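Local coordinates for extracellular solute-binding protein family 1 (Alicyclobacillus acidocaldarius subsp. acidocaldarius, PDB 4OVJ) that probably binds a solute, such as a sugar, outside the cell membrane and hands it to an ABC importer, as family 1 solute-binding proteins do, at residues D20-V25 against Y306-E311; L27-W32 against I57-G62; I142-A147 against K253-L258; L290-S295 against N360-V365. All blocks are in the same frame, centred on the assembly; numbering follows the deposited sequence.

Contacts 1 and 2 sit together at one end of the molecule: their centres are about 17 Å apart, and Leu27 packs against Tyr306 and Gln309. Contact 3 lies across the chain's centre from both, about 50 Å from contact 1 between centres, whereas contact 4 is more central, with its centre about 22 Å from that of contact 3. Contacts 2, 3 and 4 all reach one mixed sheet, in which strands 128-144 and 293-300 are neighbours. Along the chain contact 2 closes first, contact 3 follows, and contacts 1 and 4 alternate. This spread is consistent with the two-lobed solute-binding fold, whose chain passes between lobes more than once.

Contact 1 (D20-V25 against Y306-E311); sequences DSKPVV and YPQQAE
Val25 lies over one face of the Tyr306 ring, its CB 3.9 Å from the ring centroid and only 6° off the normal, a CH-pi contact. Its CG1 leans toward the ring's rim, 3.6 Å from Tyr306 CE1. The other methyl, CG2, turns to the first turn of the helix and meets Gln309 CG at 3.7 Å. Gln309 crosses Val25 at about a right angle, and the bend at chi2 (90°) brings its NE2 near both methyls. Further out, Lys22 NZ donates to Gln308 OE1 at 2.9 Å, crossing its chain at about a right angle and approaching from above the carbonyl plane; Gln308 is modelled in two conformers, so this bond is less certain than the rest. In the fold, the contact fastens the N-terminal segment that runs into strand 25-31 to the start of helix 307-319, with Tyr306 at the N-cap position. A water accepts weakly from Gln309 NE2 and donates to Pro23 O at 2.7 Å, bridging the two segments. An alanine in place of Lys22 is likely to leave Gln308 OE1 without this donor and Asp20 OD2 without a distant positive charge. Lys22 NZ and Asp20 OD2 form only a long salt bridge, 4.0 Å. Behind it, Asp20 OD1 takes the N-H of Lys22 at 2.8 Å, forming an Asx turn, and Asn54 ND2 donates to the same carboxylate oxygen and to Lys22 O.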
loop_
_atom_site.group_PDB
_atom_site.type_symbol
_atom_site.label_atom_id
_atom_site.label_comp_id
_atom_site.label_asym_id
_atom_site.label_seq_id
_atom_site.Cartn_x
_atom_site.Cartn_y
_atom_site.Cartn_z
ATOM N N ASP A 20 -20.795 27.280 -7.248
ATOM C CA ASP A 20 -20.822 27.323 -8.741
ATOM C C ASP A 20 -22.241 27.551 -9.277
ATOM O O ASP A 20 -23.219 27.029 -8.723
ATOM C CB ASP A 20 -20.198 26.039 -9.304
ATOM C CG ASP A 20 -20.397 25.897 -10.794
ATOM O OD1 ASP A 20 -21.576 25.831 -11.231
ATOM O OD2 ASP A 20 -19.371 25.832 -11.518
ATOM N N SER A 21 -22.335 28.330 -10.362
ATOM C CA SER A 21 -23.607 28.705 -10.978
ATOM C C SER A 21 -23.597 28.495 -12.500
ATOM O O SER A 21 -23.784 29.443 -13.276
ATOM C CB SER A 21 -23.876 30.168 -10.683
ATOM O OG SER A 21 -22.813 30.956 -11.201
ATOM N N LYS A 22 -23.355 27.256 -12.917
ATOM C CA LYS A 22 -23.520 26.849 -14.307
ATOM C C LYS A 22 -24.772 26.002 -14.430
ATOM O O LYS A 22 -25.264 25.501 -13.432
ATOM C CB LYS A 22 -22.330 26.015 -14.759
ATOM C CG LYS A 22 -21.076 26.833 -14.968
ATOM C CD LYS A 22 -19.963 25.927 -15.440
ATOM C CE LYS A 22 -18.657 26.296 -14.777
ATOM N NZ LYS A 22 -17.631 25.267 -15.067
ATOM N N PRO A 23 -25.280 25.827 -15.662
ATOM C CA PRO A 23 -26.440 24.974 -15.852
ATOM C C PRO A 23 -26.207 23.547 -15.347
ATOM O O PRO A 23 -25.079 23.035 -15.375
ATOM C CB PRO A 23 -26.656 24.979 -17.367
ATOM C CG PRO A 23 -25.949 26.180 -17.862
ATOM C CD PRO A 23 -24.821 26.435 -16.922
ATOM N N VAL A 24 -27.292 22.932 -14.895
ATOM C CA VAL A 24 -27.260 21.616 -14.334
ATOM C C VAL A 24 -26.761 20.579 -15.344
ATOM O O VAL A 24 -27.086 20.630 -16.535
ATOM C CB VAL A 24 -28.639 21.230 -13.754
ATOM C CG1 VAL A 24 -29.714 21.248 -14.826
ATOM C CG2 VAL A 24 -28.575 19.873 -13.081
ATOM N N VAL A 25 -25.910 19.678 -14.857
ATOM C CA VAL A 25 -25.410 18.558 -15.657
ATOM C C VAL A 25 -25.428 17.313 -14.803
ATOM O O VAL A 25 -25.515 17.399 -13.578
ATOM C CB VAL A 25 -23.965 18.793 -16.186
ATOM C CG1 VAL A 25 -23.864 20.110 -16.947
ATOM C CG2 VAL A 25 -22.939 18.725 -15.069
ATOM N N TYR A 306 -18.288 16.987 -19.797
ATOM C CA TYR A 306 -18.295 17.879 -18.635
ATOM C C TYR A 306 -16.994 17.814 -17.841
ATOM O O TYR A 306 -17.007 17.534 -16.633
ATOM C CB TYR A 306 -19.470 17.504 -17.738
ATOM C CG TYR A 306 -20.773 17.430 -18.485
ATOM C CD1 TYR A 306 -21.266 18.542 -19.161
ATOM C CD2 TYR A 306 -21.498 16.243 -18.540
ATOM C CE1 TYR A 306 -22.466 18.480 -19.852
ATOM C CE2 TYR A 306 -22.693 16.169 -19.230
ATOM C CZ TYR A 306 -23.166 17.289 -19.885
ATOM O OH TYR A 306 -24.345 17.209 -20.559
ATOM N N PRO A 307 -15.866 18.110 -18.497
ATOM C CA PRO A 307 -14.602 17.999 -17.774
ATOM C C PRO A 307 -14.467 18.916 -16.549
ATOM O O PRO A 307 -13.860 18.502 -15.566
ATOM C CB PRO A 307 -13.548 18.312 -18.841
ATOM C CG PRO A 307 -14.262 19.129 -19.866
ATOM C CD PRO A 307 -15.671 18.610 -19.879
ATOM N N GLN A 308 -15.029 20.121 -16.594
ATOM C CA GLN A 308 -14.928 21.031 -15.458
ATOM C C GLN A 308 -15.670 20.476 -14.243
ATOM O O GLN A 308 -15.147 20.486 -13.127
ATOM C CB GLN A 308 -15.443 22.421 -15.833
ATOM C CG GLN A 308 -14.727 23.012 -17.041
ATOM C CD GLN A 308 -15.427 24.233 -17.604
ATOM O OE1 GLN A 308 -15.420 25.303 -16.995
ATOM N NE2 GLN A 308 -16.035 24.080 -18.775
ATOM N N GLN A 309 -16.875 19.966 -14.463
ATOM C CA GLN A 309 -17.662 19.383 -13.369
ATOM C C GLN A 309 -17.032 18.061 -12.895
ATOM O O GLN A 309 -17.056 17.749 -11.709
ATOM C CB GLN A 309 -19.106 19.183 -13.791
ATOM C CG GLN A 309 -19.879 20.478 -14.027
ATOM C CD GLN A 309 -19.813 20.990 -15.458
ATOM O OE1 GLN A 309 -18.954 20.594 -16.253
ATOM N NE2 GLN A 309 -20.757 21.865 -15.801
ATOM N N ALA A 310 -16.452 17.299 -13.821
ATOM C CA ALA A 310 -15.780 16.040 -13.469
ATOM C C ALA A 310 -14.586 16.317 -12.547
ATOM O O ALA A 310 -14.397 15.625 -11.539
ATOM C CB ALA A 310 -15.335 15.293 -14.715
ATOM N N GLU A 311 -13.804 17.341 -12.884
ATOM C CA GLU A 311 -12.681 17.754 -12.054
ATOM C C GLU A 311 -13.166 18.196 -10.668
ATOM O O GLU A 311 -12.565 17.850 -9.666
ATOM C CB GLU A 311 -11.892 18.901 -12.696
ATOM C CG GLU A 311 -11.116 18.568 -13.961
ATOM C CD GLU A 311 -10.504 19.825 -14.601
ATOM O OE1 GLU A 311 -10.294 20.858 -13.906
ATOM O OE2 GLU A 311 -10.218 19.796 -15.808
HETATM O O HOH W 1 -23.236 22.135 -13.584
#

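Contact 2 (L27-W32 against I57-G62); sequences LTFGFW and IQTEFG
Leu27 to Phe31 pair in parallel with Ile57 to Phe61. Gln58 N donates to Leu27 O (2.8 Å) almost straight, and Gln58 O accepts from Phe29 N at 3.0 Å. Glu60 N donates to Phe29 O at 2.7 Å, so Gln58 bonds to Leu27 and Phe29, and Glu60 to Phe29 and, weakly, through its O to Phe31 N. Gly62 N continues the pairing by donating to Phe31 O at 2.9 Å. CA-H...O contacts fill the gaps, among them Thr28 CA to Gln58 O. Apolar contacts cover the face carrying Leu27, Phe29 and Phe31. Ile57 reaches across with CD1 to Leu27 CD1 and with CG2 to Phe29 CB, both 3.9 Å away. Among the rings, Phe31 CE2 comes to 3.4 Å from Phe61 CD1, the planes 43° apart, an oblique meeting. With chi1 at 64°, the Phe31 ring is set between its own backbone N and carbonyl carbon and folds over the paired strand, where Phe61 CA lies over one face and Thr59 CB at an edge. On the other side of the sheet, the Thr28 methyl CG2 lies beside the Gln58 side chain, and Glu60 slants across to it, OE2 3.5 Å from Thr28 CG2. Helix 35-51 covers Phe29, Phe31 and Ile57; strand 25-31, this helix and strand 55-61 make a beta-alpha-beta unit, a building block of the alpha/beta lobes of solute-binding proteins.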
loop_
_atom_site.group_PDB
_atom_site.type_symbol
_atom_site.label_atom_id
_atom_site.label_comp_id
_atom_site.label_asym_id
_atom_site.label_seq_id
_atom_site.Cartn_x
_atom_site.Cartn_y
_atom_site.Cartn_z
ATOM N N LEU A 27 -23.181 13.712 -14.207
ATOM C CA LEU A 27 -21.976 12.910 -14.399
ATOM C C LEU A 27 -22.275 11.482 -14.015
ATOM O O LEU A 27 -22.872 11.246 -12.964
ATOM C CB LEU A 27 -20.846 13.385 -13.487
ATOM C CG LEU A 27 -20.391 14.830 -13.634
ATOM C CD1 LEU A 27 -19.482 15.228 -12.484
ATOM C CD2 LEU A 27 -19.664 15.008 -14.951
ATOM N N THR A 28 -21.837 10.527 -14.831
ATOM C CA THR A 28 -21.869 9.110 -14.435
ATOM C C THR A 28 -20.557 8.746 -13.732
ATOM O O THR A 28 -19.505 9.283 -14.059
ATOM C CB THR A 28 -22.063 8.198 -15.655
ATOM O OG1 THR A 28 -21.153 8.592 -16.679
ATOM C CG2 THR A 28 -23.496 8.304 -16.161
ATOM N N PHE A 29 -20.635 7.838 -12.763
ATOM C CA PHE A 29 -19.524 7.512 -11.877
ATOM C C PHE A 29 -19.491 6.013 -11.651
ATOM O O PHE A 29 -20.340 5.470 -10.945
ATOM C CB PHE A 29 -19.702 8.252 -10.555
ATOM C CG PHE A 29 -18.703 7.887 -9.470
ATOM C CD1 PHE A 29 -17.406 7.496 -9.758
ATOM C CD2 PHE A 29 -19.068 8.021 -8.136
ATOM C CE1 PHE A 29 -16.498 7.215 -8.747
ATOM C CE2 PHE A 29 -18.174 7.734 -7.130
ATOM C CZ PHE A 29 -16.885 7.339 -7.428
ATOM N N GLY A 30 -18.511 5.357 -12.274
ATOM C CA GLY A 30 -18.320 3.924 -12.138
ATOM C C GLY A 30 -17.304 3.606 -11.048
ATOM O O GLY A 30 -16.278 4.257 -10.936
ATOM N N PHE A 31 -17.601 2.596 -10.239
ATOM C CA PHE A 31 -16.656 2.138 -9.229
ATOM C C PHE A 31 -16.945 0.695 -8.859
ATOM O O PHE A 31 -18.008 0.174 -9.187
ATOM C CB PHE A 31 -16.662 3.064 -8.000
ATOM C CG PHE A 31 -17.957 3.085 -7.268
ATOM C CD1 PHE A 31 -19.002 3.897 -7.699
ATOM C CD2 PHE A 31 -18.134 2.300 -6.137
ATOM C CE1 PHE A 31 -20.206 3.919 -7.014
ATOM C CE2 PHE A 31 -19.337 2.320 -5.452
ATOM C CZ PHE A 31 -20.371 3.122 -5.895
ATOM N N TRP A 32 -15.966 0.048 -8.239
ATOM C CA TRP A 32 -16.100 -1.321 -7.755
ATOM C C TRP A 32 -15.972 -1.324 -6.248
ATOM O O TRP A 32 -15.526 -0.349 -5.639
ATOM C CB TRP A 32 -15.030 -2.244 -8.353
ATOM C CG TRP A 32 -13.652 -2.149 -7.703
ATOM C CD1 TRP A 32 -13.227 -2.815 -6.590
ATOM C CD2 TRP A 32 -12.543 -1.351 -8.132
ATOM N NE1 TRP A 32 -11.936 -2.476 -6.291
ATOM C CE2 TRP A 32 -11.482 -1.585 -7.225
ATOM C CE3 TRP A 32 -12.335 -0.473 -9.201
ATOM C CZ2 TRP A 32 -10.232 -0.965 -7.347
ATOM C CZ3 TRP A 32 -11.091 0.155 -9.324
ATOM C CH2 TRP A 32 -10.055 -0.092 -8.394
ATOM N N ILE A 57 -24.998 13.215 -9.798
ATOM C CA ILE A 57 -24.147 12.056 -9.975
ATOM C C ILE A 57 -25.023 10.824 -10.165
ATOM O O ILE A 57 -25.892 10.522 -9.338
ATOM C CB ILE A 57 -23.218 11.839 -8.769
ATOM C CG1 ILE A 57 -22.376 13.083 -8.510
ATOM C CG2 ILE A 57 -22.339 10.615 -9.003
ATOM C CD1 ILE A 57 -21.456 13.470 -9.652
ATOM N N GLN A 58 -24.798 10.136 -11.283
ATOM C CA GLN A 58 -25.433 8.879 -11.555
ATOM C C GLN A 58 -24.414 7.774 -11.326
ATOM O O GLN A 58 -23.510 7.575 -12.134
ATOM C CB GLN A 58 -25.943 8.878 -12.989
ATOM C CG GLN A 58 -26.643 7.608 -13.389
ATOM C CD GLN A 58 -27.156 7.655 -14.813
ATOM O OE1 GLN A 58 -27.473 8.716 -15.338
ATOM N NE2 GLN A 58 -27.238 6.494 -15.444
ATOM N N THR A 59 -24.549 7.049 -10.219
ATOM C CA THR A 59 -23.590 5.997 -9.912
ATOM C C THR A 59 -23.819 4.770 -10.779
ATOM O O THR A 59 -24.954 4.447 -11.141
ATOM C CB THR A 59 -23.606 5.613 -8.427
ATOM O OG1 THR A 59 -24.913 5.151 -8.053
ATOM C CG2 THR A 59 -23.216 6.804 -7.585
ATOM N N GLU A 60 -22.716 4.110 -11.124
ATOM C CA GLU A 60 -22.713 2.874 -11.873
ATOM C C GLU A 60 -21.799 1.916 -11.098
ATOM O O GLU A 60 -20.665 1.646 -11.484
ATOM C CB GLU A 60 -22.208 3.117 -13.299
ATOM C CG GLU A 60 -23.104 4.038 -14.125
ATOM C CD GLU A 60 -22.613 4.230 -15.556
ATOM O OE1 GLU A 60 -21.495 3.779 -15.879
ATOM O OE2 GLU A 60 -23.349 4.835 -16.366
ATOM N N PHE A 61 -22.306 1.439 -9.973
ATOM C CA PHE A 61 -21.599 0.475 -9.150
ATOM C C PHE A 61 -21.508 -0.828 -9.923
ATOM O O PHE A 61 -22.527 -1.358 -10.359
ATOM C CB PHE A 61 -22.349 0.245 -7.857
ATOM C CG PHE A 61 -21.752 -0.820 -6.999
ATOM C CD1 PHE A 61 -20.440 -0.719 -6.567
ATOM C CD2 PHE A 61 -22.494 -1.933 -6.629
ATOM C CE1 PHE A 61 -19.880 -1.698 -5.762
ATOM C CE2 PHE A 61 -21.940 -2.912 -5.822
ATOM C CZ PHE A 61 -20.635 -2.791 -5.389
ATOM N N GLY A 62 -20.290 -1.318 -10.106
ATOM C CA GLY A 62 -20.042 -2.463 -10.969
ATOM C C GLY A 62 -19.838 -3.764 -10.243
ATOM O O GLY A 62 -19.527 -4.770 -10.878
#

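Contact 3 (I142-A147 against K253-L258); sequences IYDEAA and KSDAEL
Ile142 and Glu257 clasp each other closely: Ile142 N donates to Glu257 O at 2.8 Å, nearly straight at 173°, and Glu257 N returns a bond to Ile142 O at 2.9 Å, lying in the carbonyl plane. Next along, Tyr143 and Ala256 form a non-hydrogen-bonded pair whose CA atoms are just 4.1 Å apart, with Tyr143 CB against Ala256 CB at 3.9 Å; the Tyr143 ring then leads away to Tyr153 and Phe148. A third bond, from Asp144 N to Asp255 O (2.9 Å), closes this tight end. Beyond it the backbone bonding stops, and the looser end of the contact, still buried, is made by the side chains of Asp144, Ala147 and Asp255. Ala147 CB touches Asp255 OD2 at 3.4 Å. The Asp144 and Asp255 side chains run side by side, their carboxylate planes turned 66° apart, and Arg273 NH1 forms salt bridges to both, to Asp144 OD2 and Asp255 OD1, which probably offsets their like charges. Asp144 extends its carboxylate away from its own N (chi1 178°), where OD1 accepts from Ala147 N at 2.9 Å. With an alanine here, the Ala147 N-H would probably be left without its cap and Arg273 with one fewer negative partner. The whole is an antiparallel strand pair, 128-144 with 256-260, whose first strand runs straight into helix 145-149 through an aspartate N-cap.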
loop_
_atom_site.group_PDB
_atom_site.type_symbol
_atom_site.label_atom_id
_atom_site.label_comp_id
_atom_site.label_asym_id
_atom_site.label_seq_id
_atom_site.Cartn_x
_atom_site.Cartn_y
_atom_site.Cartn_z
ATOM N N ILE A 142 5.332 -1.886 13.512
ATOM C CA ILE A 142 4.313 -1.766 14.546
ATOM C C ILE A 142 4.886 -2.476 15.759
ATOM O O ILE A 142 5.199 -3.668 15.709
ATOM C CB ILE A 142 2.984 -2.408 14.129
ATOM C CG1 ILE A 142 2.549 -1.891 12.750
ATOM C CG2 ILE A 142 1.927 -2.124 15.183
ATOM C CD1 ILE A 142 1.237 -2.439 12.246
ATOM N N TYR A 143 5.061 -1.743 16.848
ATOM C CA TYR A 143 5.796 -2.286 17.983
ATOM C C TYR A 143 5.132 -1.991 19.335
ATOM O O TYR A 143 4.410 -1.007 19.502
ATOM C CB TYR A 143 7.255 -1.807 17.975
ATOM C CG TYR A 143 7.436 -0.329 18.241
ATOM C CD1 TYR A 143 7.282 0.612 17.231
ATOM C CD2 TYR A 143 7.758 0.129 19.508
ATOM C CE1 TYR A 143 7.439 1.968 17.480
ATOM C CE2 TYR A 143 7.917 1.477 19.764
ATOM C CZ TYR A 143 7.755 2.392 18.742
ATOM O OH TYR A 143 7.883 3.727 19.004
ATOM N N ASP A 144 5.379 -2.893 20.278
ATOM C CA ASP A 144 4.953 -2.739 21.662
ATOM C C ASP A 144 5.831 -1.661 22.311
ATOM O O ASP A 144 7.031 -1.866 22.553
ATOM C CB ASP A 144 5.092 -4.099 22.353
ATOM C CG ASP A 144 4.731 -4.081 23.831
ATOM O OD1 ASP A 144 4.884 -3.052 24.504
ATOM O OD2 ASP A 144 4.349 -5.147 24.340
ATOM N N GLU A 145 5.235 -0.503 22.555
ATOM C CA GLU A 145 5.961 0.636 23.109
ATOM C C GLU A 145 6.694 0.307 24.392
ATOM O O GLU A 145 7.875 0.613 24.537
ATOM C CB GLU A 145 4.999 1.763 23.429
ATOM C CG GLU A 145 4.677 2.658 22.281
ATOM C CD GLU A 145 4.177 4.000 22.778
ATOM O OE1 GLU A 145 3.213 4.001 23.580
ATOM O OE2 GLU A 145 4.763 5.037 22.385
ATOM N N ALA A 146 5.984 -0.289 25.342
ATOM C CA ALA A 146 6.577 -0.573 26.632
ATOM C C ALA A 146 7.698 -1.596 26.535
ATOM O O ALA A 146 8.715 -1.456 27.214
ATOM C CB ALA A 146 5.518 -1.023 27.635
ATOM N N ALA A 147 7.551 -2.599 25.672
ATOM C CA ALA A 147 8.612 -3.580 25.500
ATOM C C ALA A 147 9.886 -2.953 24.931
ATOM O O ALA A 147 10.983 -3.213 25.406
ATOM C CB ALA A 147 8.166 -4.726 24.610
ATOM N N LYS A 253 3.351 -13.225 21.991
ATOM C CA LYS A 253 4.615 -13.944 21.967
ATOM C C LYS A 253 5.701 -13.152 21.245
ATOM O O LYS A 253 6.887 -13.439 21.403
ATOM C CB LYS A 253 4.413 -15.304 21.295
ATOM C CG LYS A 253 3.452 -16.215 22.053
ATOM C CD LYS A 253 3.352 -17.590 21.411
ATOM C CE LYS A 253 2.293 -18.438 22.101
ATOM N NZ LYS A 253 2.592 -18.594 23.550
ATOM N N SER A 254 5.286 -12.166 20.450
ATOM C CA SER A 254 6.207 -11.297 19.715
ATOM C C SER A 254 5.845 -9.851 20.025
ATOM O O SER A 254 4.668 -9.538 20.252
ATOM C CB SER A 254 6.077 -11.528 18.225
ATOM O OG SER A 254 6.812 -10.555 17.496
ATOM N N ASP A 255 6.836 -8.972 19.994
ATOM C CA ASP A 255 6.636 -7.582 20.382
ATOM C C ASP A 255 6.648 -6.579 19.238
ATOM O O ASP A 255 6.525 -5.385 19.481
ATOM C CB ASP A 255 7.641 -7.207 21.489
ATOM C CG ASP A 255 7.303 -7.890 22.825
ATOM O OD1 ASP A 255 6.143 -8.331 22.985
ATOM O OD2 ASP A 255 8.173 -7.991 23.711
ATOM N N ALA A 256 6.741 -7.048 17.996
ATOM C CA ALA A 256 6.744 -6.147 16.833
ATOM C C ALA A 256 6.499 -6.896 15.552
ATOM O O ALA A 256 6.750 -8.093 15.463
ATOM C CB ALA A 256 8.073 -5.393 16.711
ATOM N N GLU A 257 6.085 -6.150 14.539
ATOM C CA GLU A 257 5.855 -6.692 13.222
ATOM C C GLU A 257 6.046 -5.582 12.184
ATOM O O GLU A 257 5.557 -4.463 12.369
ATOM C CB GLU A 257 4.427 -7.235 13.210
ATOM C CG GLU A 257 4.022 -7.948 11.970
ATOM C CD GLU A 257 2.724 -8.724 12.157
ATOM O OE1 GLU A 257 2.025 -8.626 13.223
ATOM O OE2 GLU A 257 2.429 -9.460 11.222
ATOM N N LEU A 258 6.801 -5.893 11.132
ATOM C CA LEU A 258 6.982 -5.036 9.972
ATOM C C LEU A 258 5.892 -5.427 8.994
ATOM O O LEU A 258 5.907 -6.542 8.461
ATOM C CB LEU A 258 8.358 -5.280 9.339
ATOM C CG LEU A 258 8.573 -4.687 7.941
ATOM C CD1 LEU A 258 8.473 -3.181 8.012
ATOM C CD2 LEU A 258 9.910 -5.136 7.369
#

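Contact 4 (L290-S295 against N360-V365); sequences LYIKPS and NEALKV
Leu290 and Ile292 both point at helix 350-365 and meet it near its C-terminal end with methyl groups. Leu290 carries its CG anti to the backbone N (chi1 -163°), a torsion that sends CD2 out to the helix; this one methyl touches two residues, Val365 CG2 at 3.7 Å and Ala362 CB at 3.8 Å. Ile292, two residues on and on the same side of its segment, uses its CG1-CD1 branch. Its CG1 stands anti to the carbonyl carbon (chi1 -48°), and the bend at chi2, -56°, brings CD1 round to Ala362 CB, 3.9 Å away. Ala362 CB thus touches both Leu290 CD2 and Ile292 CD1, which come at it about a right angle apart. Leu363 leaves its backbone pointing away from the segment, but its CD2 comes back to Ile292 CG1 at 3.7 Å, the two side chains meeting at about a right angle. Beside these, Ile292 also packs on Leu136 and Asn138 of strand 128-144, and Leu290 on Tyr190 of helix 185-194. No hydrogen bond links the segments 290-295 and 360-365, so their hold depends on close fit of carbon surfaces: the segment leading into strand 293-300 is held against the helix through Leu290 and Ile292, by shape rather than by polar pairing.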
loop_
_atom_site.group_PDB
_atom_site.type_symbol
_atom_site.label_atom_id
_atom_site.label_comp_id
_atom_site.label_asym_id
_atom_site.label_seq_id
_atom_site.Cartn_x
_atom_site.Cartn_y
_atom_site.Cartn_z
ATOM N N LEU A 290 11.287 2.830 0.809
ATOM C CA LEU A 290 9.877 3.027 1.094
ATOM C C LEU A 290 9.162 3.644 -0.100
ATOM O O LEU A 290 9.693 4.522 -0.771
ATOM C CB LEU A 290 9.705 3.923 2.309
ATOM C CG LEU A 290 8.335 3.906 2.992
ATOM C CD1 LEU A 290 8.005 2.533 3.570
ATOM C CD2 LEU A 290 8.308 4.977 4.080
ATOM N N TYR A 291 7.957 3.155 -0.344
ATOM C CA TYR A 291 7.023 3.731 -1.309
ATOM C C TYR A 291 5.654 3.762 -0.656
ATOM O O TYR A 291 5.386 3.043 0.310
ATOM C CB TYR A 291 6.952 2.898 -2.591
ATOM C CG TYR A 291 6.573 1.451 -2.351
ATOM C CD1 TYR A 291 7.523 0.523 -1.928
ATOM C CD2 TYR A 291 5.259 1.025 -2.489
ATOM C CE1 TYR A 291 7.178 -0.798 -1.672
ATOM C CE2 TYR A 291 4.910 -0.292 -2.250
ATOM C CZ TYR A 291 5.871 -1.195 -1.823
ATOM O OH TYR A 291 5.523 -2.500 -1.579
ATOM N N ILE A 292 4.790 4.594 -1.204
ATOM C CA ILE A 292 3.395 4.631 -0.817
ATOM C C ILE A 292 2.621 3.859 -1.872
ATOM O O ILE A 292 2.739 4.136 -3.053
ATOM C CB ILE A 292 2.860 6.077 -0.741
ATOM C CG1 ILE A 292 3.807 6.982 0.046
ATOM C CG2 ILE A 292 1.471 6.085 -0.128
ATOM C CD1 ILE A 292 4.112 6.518 1.448
ATOM N N LYS A 293 1.818 2.903 -1.440
ATOM C CA LYS A 293 1.024 2.113 -2.366
ATOM C C LYS A 293 -0.308 2.828 -2.559
ATOM O O LYS A 293 -1.011 3.071 -1.590
ATOM C CB LYS A 293 0.785 0.728 -1.785
ATOM C CG LYS A 293 -0.014 -0.211 -2.673
ATOM C CD LYS A 293 -0.120 -1.584 -2.018
ATOM C CE LYS A 293 -1.244 -2.399 -2.626
ATOM N NZ LYS A 293 -0.865 -2.886 -3.974
ATOM N N PRO A 294 -0.651 3.185 -3.809
ATOM C CA PRO A 294 -1.974 3.740 -4.067
ATOM C C PRO A 294 -3.027 2.638 -4.048
ATOM O O PRO A 294 -2.889 1.626 -4.746
ATOM C CB PRO A 294 -1.819 4.352 -5.458
ATOM C CG PRO A 294 -0.824 3.469 -6.134
ATOM C CD PRO A 294 0.109 2.965 -5.061
ATOM N N SER A 295 -4.067 2.797 -3.242
ATOM C CA SER A 295 -5.073 1.749 -3.146
ATOM C C SER A 295 -5.825 1.616 -4.466
ATOM O O SER A 295 -6.092 0.517 -4.945
ATOM C CB SER A 295 -6.059 2.075 -2.036
ATOM O OG SER A 295 -5.356 2.230 -0.820
ATOM N N ASN A 360 2.270 10.721 7.379
ATOM C CA ASN A 360 2.889 12.020 7.153
ATOM C C ASN A 360 4.422 11.957 7.161
ATOM O O ASN A 360 5.067 12.600 6.353
ATOM C CB ASN A 360 2.372 13.052 8.155
ATOM C CG ASN A 360 0.919 13.438 7.900
ATOM O OD1 ASN A 360 0.358 13.181 6.828
ATOM N ND2 ASN A 360 0.302 14.080 8.885
ATOM N N GLU A 361 5.004 11.162 8.051
ATOM C CA GLU A 361 6.447 10.943 8.034
ATOM C C GLU A 361 6.909 10.115 6.834
ATOM O O GLU A 361 7.949 10.411 6.252
ATOM C CB GLU A 361 6.918 10.336 9.346
ATOM C CG GLU A 361 6.721 11.293 10.501
ATOM C CD GLU A 361 7.416 12.626 10.264
ATOM O OE1 GLU A 361 8.623 12.627 9.915
ATOM O OE2 GLU A 361 6.749 13.678 10.398
ATOM N N ALA A 362 6.117 9.113 6.451
ATOM C CA ALA A 362 6.436 8.300 5.282
ATOM C C ALA A 362 6.492 9.130 4.022
ATOM O O ALA A 362 7.338 8.909 3.161
ATOM C CB ALA A 362 5.412 7.193 5.113
ATOM N N LEU A 363 5.570 10.078 3.900
ATOM C CA LEU A 363 5.504 10.898 2.689
ATOM C C LEU A 363 6.733 11.786 2.503
ATOM O O LEU A 363 7.063 12.173 1.368
ATOM C CB LEU A 363 4.242 11.747 2.696
ATOM C CG LEU A 363 2.952 10.951 2.539
ATOM C CD1 LEU A 363 1.765 11.831 2.879
ATOM C CD2 LEU A 363 2.838 10.394 1.135
ATOM N N LYS A 364 7.419 12.103 3.600
ATOM C CA LYS A 364 8.652 12.883 3.502
ATOM C C LYS A 364 9.792 12.130 2.815
ATOM O O LYS A 364 10.628 12.746 2.166
ATOM C CB LYS A 364 9.096 13.364 4.879
ATOM C CG LYS A 364 8.135 14.351 5.502
ATOM C CD LYS A 364 8.582 14.690 6.918
ATOM C CE LYS A 364 7.675 15.732 7.547
ATOM N NZ LYS A 364 8.024 15.873 8.989
ATOM N N VAL A 365 9.821 10.809 2.941
ATOM C CA VAL A 365 10.929 10.010 2.424
ATOM C C VAL A 365 10.580 9.146 1.220
ATOM O O VAL A 365 11.468 8.771 0.488
ATOM C CB VAL A 365 11.541 9.075 3.507
ATOM C CG1 VAL A 365 11.938 9.876 4.738
ATOM C CG2 VAL A 365 10.590 7.944 3.893
#